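Local coordinates for protein beta-1,3-1,4-glucanase (Caldicellulosiruptor sp. F32, PDB 5H4R) that hydrolyses mixed-linkage beta-1,3-1,4-glucans such as lichenan, as a family 5 glycoside hydrolase, at residues R301-Y312 with F342-R353. The protein carries 1 engineered substitution. Numbering follows the deposited sequence.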
loop_
_atom_site.group_PDB
_atom_site.type_symbol
_atom_site.label_atom_id
_atom_site.label_comp_id
_atom_site.label_asym_id
_atom_site.label_seq_id
_atom_site.Cartn_x
_atom_site.Cartn_y
_atom_site.Cartn_z
ATOM N N ARG A 301 22.010 4.334 1.297
ATOM C CA ARG A 301 21.515 3.045 0.815
ATOM C C ARG A 301 21.159 2.070 1.944
ATOM O O ARG A 301 20.319 1.188 1.747
ATOM C CB ARG A 301 22.573 2.422 -0.102
ATOM C CG ARG A 301 22.827 3.265 -1.351
ATOM C CD ARG A 301 24.188 3.013 -1.997
ATOM N NE ARG A 301 24.346 1.611 -2.378
ATOM C CZ ARG A 301 24.753 1.176 -3.575
ATOM N NH1 ARG A 301 25.063 2.018 -4.542
ATOM N NH2 ARG A 301 24.881 -0.129 -3.800
ATOM N N ARG A 302 21.793 2.198 3.111
ATOM C CA ARG A 302 21.781 1.147 4.133
ATOM C C ARG A 302 20.375 0.655 4.493
ATOM O O ARG A 302 20.130 -0.558 4.563
ATOM C CB ARG A 302 22.479 1.671 5.390
ATOM C CG ARG A 302 22.709 0.604 6.423
ATOM C CD ARG A 302 23.104 1.242 7.791
ATOM N NE ARG A 302 21.901 1.706 8.479
ATOM C CZ ARG A 302 21.801 1.906 9.782
ATOM N NH1 ARG A 302 22.843 1.718 10.577
ATOM N NH2 ARG A 302 20.637 2.293 10.289
ATOM N N ASP A 303 19.470 1.575 4.835
ATOM C CA ASP A 303 18.176 1.150 5.372
ATOM C C ASP A 303 17.292 0.495 4.308
ATOM O O ASP A 303 16.430 -0.321 4.657
ATOM C CB ASP A 303 17.431 2.343 5.976
ATOM C CG ASP A 303 18.047 2.855 7.271
ATOM O OD1 ASP A 303 18.998 2.238 7.797
ATOM O OD2 ASP A 303 17.528 3.877 7.794
ATOM N N ILE A 304 17.484 0.842 3.034
ATOM C CA ILE A 304 16.781 0.193 1.923
ATOM C C ILE A 304 17.245 -1.242 1.796
ATOM O O ILE A 304 16.441 -2.182 1.821
ATOM C CB ILE A 304 17.023 0.981 0.623
ATOM C CG1 ILE A 304 16.407 2.374 0.742
ATOM C CG2 ILE A 304 16.493 0.231 -0.609
ATOM C CD1 ILE A 304 16.786 3.323 -0.307
ATOM N N ASP A 305 18.563 -1.433 1.688
ATOM C CA ASP A 305 19.108 -2.775 1.554
ATOM C C ASP A 305 18.670 -3.661 2.706
ATOM O O ASP A 305 18.344 -4.838 2.504
ATOM C CB ASP A 305 20.632 -2.755 1.530
ATOM C CG ASP A 305 21.208 -1.936 0.404
ATOM O OD1 ASP A 305 20.497 -1.642 -0.565
ATOM O OD2 ASP A 305 22.417 -1.615 0.485
ATOM N N TYR A 306 18.714 -3.134 3.934
ATOM C CA TYR A 306 18.548 -3.992 5.099
ATOM C C TYR A 306 17.167 -4.625 5.145
ATOM O O TYR A 306 17.044 -5.841 5.318
ATOM C CB TYR A 306 18.800 -3.235 6.393
ATOM C CG TYR A 306 18.830 -4.199 7.574
ATOM C CD1 TYR A 306 19.831 -5.158 7.657
ATOM C CD2 TYR A 306 17.863 -4.178 8.566
ATOM C CE1 TYR A 306 19.879 -6.065 8.681
ATOM C CE2 TYR A 306 17.921 -5.095 9.627
ATOM C CZ TYR A 306 18.927 -6.032 9.664
ATOM O OH TYR A 306 19.017 -6.966 10.693
ATOM N N PHE A 307 16.107 -3.818 5.056
ATOM C CA PHE A 307 14.799 -4.440 5.201
ATOM C C PHE A 307 14.487 -5.325 3.996
ATOM O O PHE A 307 13.838 -6.363 4.143
ATOM C CB PHE A 307 13.706 -3.370 5.458
ATOM C CG PHE A 307 13.108 -2.768 4.215
ATOM C CD1 PHE A 307 11.991 -3.338 3.592
ATOM C CD2 PHE A 307 13.613 -1.603 3.696
ATOM C CE1 PHE A 307 11.456 -2.777 2.465
ATOM C CE2 PHE A 307 13.073 -1.037 2.556
ATOM C CZ PHE A 307 11.975 -1.622 1.949
ATOM N N MET A 308 14.972 -4.962 2.812
ATOM C CA MET A 308 14.706 -5.784 1.641
ATOM C C MET A 308 15.450 -7.106 1.733
ATOM O O MET A 308 14.907 -8.164 1.371
ATOM C CB MET A 308 15.083 -5.015 0.383
ATOM C CG MET A 308 14.213 -3.807 0.130
ATOM S SD MET A 308 14.549 -3.170 -1.500
ATOM C CE MET A 308 13.411 -1.805 -1.556
ATOM N N ASP A 309 16.684 -7.076 2.244
ATOM C CA ASP A 309 17.416 -8.314 2.475
ATOM C C ASP A 309 16.670 -9.239 3.428
ATOM O O ASP A 309 16.605 -10.454 3.208
ATOM C CB ASP A 309 18.797 -8.025 3.053
ATOM C CG ASP A 309 19.794 -7.550 2.013
ATOM O OD1 ASP A 309 19.592 -7.798 0.795
ATOM O OD2 ASP A 309 20.806 -6.935 2.437
ATOM N N LYS A 310 16.110 -8.690 4.511
ATOM C CA LYS A 310 15.445 -9.549 5.479
ATOM C C LYS A 310 14.163 -10.141 4.899
ATOM O O LYS A 310 13.831 -11.305 5.173
ATOM C CB LYS A 310 15.140 -8.775 6.765
ATOM C CG LYS A 310 16.369 -8.232 7.500
ATOM C CD LYS A 310 17.250 -9.303 8.034
ATOM C CE LYS A 310 18.475 -9.589 7.154
ATOM N NZ LYS A 310 19.413 -10.581 7.812
ATOM N N LEU A 311 13.432 -9.348 4.103
ATOM C CA LEU A 311 12.221 -9.834 3.441
ATOM C C LEU A 311 12.547 -10.883 2.384
ATOM O O LEU A 311 11.809 -11.869 2.229
ATOM C CB LEU A 311 11.458 -8.668 2.819
ATOM C CG LEU A 311 10.789 -7.690 3.778
ATOM C CD1 LEU A 311 10.178 -6.545 3.012
ATOM C CD2 LEU A 311 9.724 -8.358 4.648
ATOM N N TYR A 312 13.632 -10.690 1.634
ATOM C CA TYR A 312 14.069 -11.724 0.705
ATOM C C TYR A 312 14.415 -13.016 1.452
ATOM O O TYR A 312 14.014 -14.112 1.037
ATOM C CB TYR A 312 15.256 -11.223 -0.116
ATOM C CG TYR A 312 15.839 -12.278 -1.001
ATOM C CD1 TYR A 312 15.290 -12.540 -2.243
ATOM C CD2 TYR A 312 16.913 -13.053 -0.578
ATOM C CE1 TYR A 312 15.810 -13.525 -3.057
ATOM C CE2 TYR A 312 17.440 -14.056 -1.380
ATOM C CZ TYR A 312 16.883 -14.288 -2.624
ATOM O OH TYR A 312 17.426 -15.281 -3.429
ATOM N N PHE A 342 17.300 8.195 -5.430
ATOM C CA PHE A 342 16.549 7.360 -4.498
ATOM C C PHE A 342 15.579 6.441 -5.227
ATOM O O PHE A 342 15.499 5.240 -4.931
ATOM C CB PHE A 342 15.784 8.259 -3.518
ATOM C CG PHE A 342 14.724 7.557 -2.718
ATOM C CD1 PHE A 342 15.022 6.901 -1.543
ATOM C CD2 PHE A 342 13.393 7.598 -3.136
ATOM C CE1 PHE A 342 14.016 6.265 -0.809
ATOM C CE2 PHE A 342 12.392 6.976 -2.412
ATOM C CZ PHE A 342 12.696 6.314 -1.246
ATOM N N ALA A 343 14.785 7.005 -6.139
ATOM C CA ALA A 343 13.708 6.227 -6.737
ATOM C C ALA A 343 14.253 5.124 -7.621
ATOM O O ALA A 343 13.752 3.985 -7.587
ATOM C CB ALA A 343 12.774 7.136 -7.542
ATOM N N ALA A 344 15.288 5.426 -8.399
ATOM C CA ALA A 344 15.914 4.402 -9.214
ATOM C C ALA A 344 16.496 3.306 -8.335
ATOM O O ALA A 344 16.337 2.115 -8.621
ATOM C CB ALA A 344 17.006 5.023 -10.085
ATOM N N TYR A 345 17.220 3.693 -7.286
ATOM C CA TYR A 345 17.877 2.703 -6.445
ATOM C C TYR A 345 16.858 1.823 -5.742
ATOM O O TYR A 345 16.998 0.593 -5.713
ATOM C CB TYR A 345 18.789 3.387 -5.422
ATOM C CG TYR A 345 19.573 2.385 -4.615
ATOM C CD1 TYR A 345 20.801 1.924 -5.071
ATOM C CD2 TYR A 345 19.092 1.899 -3.414
ATOM C CE1 TYR A 345 21.530 0.992 -4.348
ATOM C CE2 TYR A 345 19.830 0.959 -2.668
ATOM C CZ TYR A 345 21.031 0.513 -3.146
ATOM O OH TYR A 345 21.764 -0.402 -2.432
ATOM N N TYR A 346 15.825 2.441 -5.155
ATOM C CA TYR A 346 14.830 1.706 -4.392
ATOM C C TYR A 346 14.144 0.667 -5.274
ATOM O O TYR A 346 14.034 -0.505 -4.898
ATOM C CB TYR A 346 13.835 2.691 -3.805
ATOM C CG TYR A 346 12.912 2.150 -2.752
ATOM C CD1 TYR A 346 11.868 1.289 -3.086
ATOM C CD2 TYR A 346 13.020 2.558 -1.438
ATOM C CE1 TYR A 346 10.989 0.824 -2.115
ATOM C CE2 TYR A 346 12.148 2.083 -0.458
ATOM C CZ TYR A 346 11.144 1.221 -0.815
ATOM O OH TYR A 346 10.263 0.774 0.137
ATOM N N VAL A 347 13.723 1.074 -6.478
ATOM C CA VAL A 347 13.041 0.148 -7.383
ATOM C C VAL A 347 13.985 -0.972 -7.842
ATOM O O VAL A 347 13.595 -2.145 -7.894
ATOM C CB VAL A 347 12.431 0.918 -8.566
ATOM C CG1 VAL A 347 11.923 -0.052 -9.643
ATOM C CG2 VAL A 347 11.299 1.765 -8.079
ATOM N N ARG A 348 15.237 -0.656 -8.179
ATOM C CA ARG A 348 16.145 -1.734 -8.589
ATOM C C ARG A 348 16.474 -2.676 -7.429
ATOM O O ARG A 348 16.513 -3.907 -7.603
ATOM C CB ARG A 348 17.436 -1.159 -9.160
ATOM C CG ARG A 348 18.490 -2.228 -9.537
ATOM C CD ARG A 348 17.978 -3.239 -10.540
ATOM N NE ARG A 348 18.833 -4.426 -10.576
ATOM C CZ ARG A 348 18.433 -5.632 -10.989
ATOM N NH1 ARG A 348 17.194 -5.825 -11.407
ATOM N NH2 ARG A 348 19.277 -6.659 -10.972
ATOM N N ALA A 349 16.748 -2.118 -6.249
ATOM C CA ALA A 349 17.008 -2.956 -5.085
ATOM C C ALA A 349 15.863 -3.937 -4.861
ATOM O O ALA A 349 16.081 -5.113 -4.551
ATOM C CB ALA A 349 17.227 -2.097 -3.848
ATOM N N ALA A 350 14.632 -3.465 -4.984
ATOM C CA ALA A 350 13.480 -4.339 -4.812
ATOM C C ALA A 350 13.412 -5.385 -5.921
ATOM O O ALA A 350 13.231 -6.588 -5.662
ATOM C CB ALA A 350 12.213 -3.487 -4.792
ATOM N N ARG A 351 13.553 -4.952 -7.166
ATOM C CA ARG A 351 13.402 -5.882 -8.276
ATOM C C ARG A 351 14.472 -6.950 -8.239
ATOM O O ARG A 351 14.216 -8.106 -8.584
ATOM C CB ARG A 351 13.451 -5.153 -9.627
ATOM C CG ARG A 351 13.450 -6.093 -10.849
ATOM C CD ARG A 351 12.192 -7.002 -10.916
ATOM N NE ARG A 351 11.027 -6.137 -10.997
ATOM C CZ ARG A 351 9.922 -6.244 -10.275
ATOM N NH1 ARG A 351 9.728 -7.260 -9.428
ATOM N NH2 ARG A 351 8.976 -5.329 -10.445
ATOM N N ALA A 352 15.691 -6.581 -7.842
ATOM C CA ALA A 352 16.766 -7.557 -7.729
ATOM C C ALA A 352 16.433 -8.650 -6.714
ATOM O O ALA A 352 16.997 -9.745 -6.780
ATOM C CB ALA A 352 18.068 -6.860 -7.314
ATOM N N ARG A 353 15.547 -8.355 -5.770
ATOM C CA ARG A 353 15.114 -9.289 -4.744
ATOM C C ARG A 353 13.710 -9.821 -5.003
ATOM O O ARG A 353 13.116 -10.434 -4.119
ATOM C CB ARG A 353 15.190 -8.609 -3.383
ATOM C CG ARG A 353 16.640 -8.330 -2.958
ATOM C CD ARG A 353 16.646 -7.309 -1.868
ATOM N NE ARG A 353 17.972 -6.984 -1.334
ATOM C CZ ARG A 353 18.773 -6.037 -1.817
ATOM N NH1 ARG A 353 18.429 -5.323 -2.879
ATOM N NH2 ARG A 353 19.942 -5.799 -1.244
HETATM O O HOH W 1 23.283 -2.917 -3.100
HETATM O O HOH W 2 20.620 -3.465 -2.899
HETATM O O HOH W 3 22.678 -6.565 0.616
#
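Arg353, at the C-terminal end of segment 342-353, turns back between two helices and places both NE and NH2 on one oxygen, OD1 of Asp309. The helices are neighbours on the outside of a TIM barrel, the (beta/alpha)8 fold of family 5. They run nearly parallel, at 20°, and strand 356-361 follows the second one. The salt bridge is side-on, with NE to OD1 of Asp309 at 2.8 Å. OD1 lies in the guanidinium plane, but both nitrogens meet it from the same face of the carboxylate, well out of its plane. With CD of Arg353 anti to its CA (chi2 162°), CD packs against CB of Met308 at 3.6 Å, and the extended chain carries NE on to Asp309. At another edge of the guanidinium, in its plane, NH1 bonds to O of Ala349, four residues earlier. An alanine here would probably lose the paired grip on Asp309 and the tie to Ala349, leaving that carboxylate without its partner.

Tyr345 makes the second polar link. Its OH donates to the syn lone pair of OD1 of Asp305, 2.6 Å away. Water 2 joins the same OD1 to NH1 of Arg353. Arg301 lies across the Tyr345 ring, with CG over one face, 4.0 Å from the centroid. Its NH1 is held by the backbone O of Val295.

Beneath these polar groups, Ile304 is a knob in the hole formed by Phe342, Tyr345, Tyr346 and Ala349. Toward the barrel, Ile324 of strand 322-327 touches Phe307, Met308 and Tyr346. The Tyr346 OH bonds to O of Ala273. Met308 is extended beyond CG (chi3 179°), and its CE ends over one face of the Tyr346 ring, 3.6 Å from CE1.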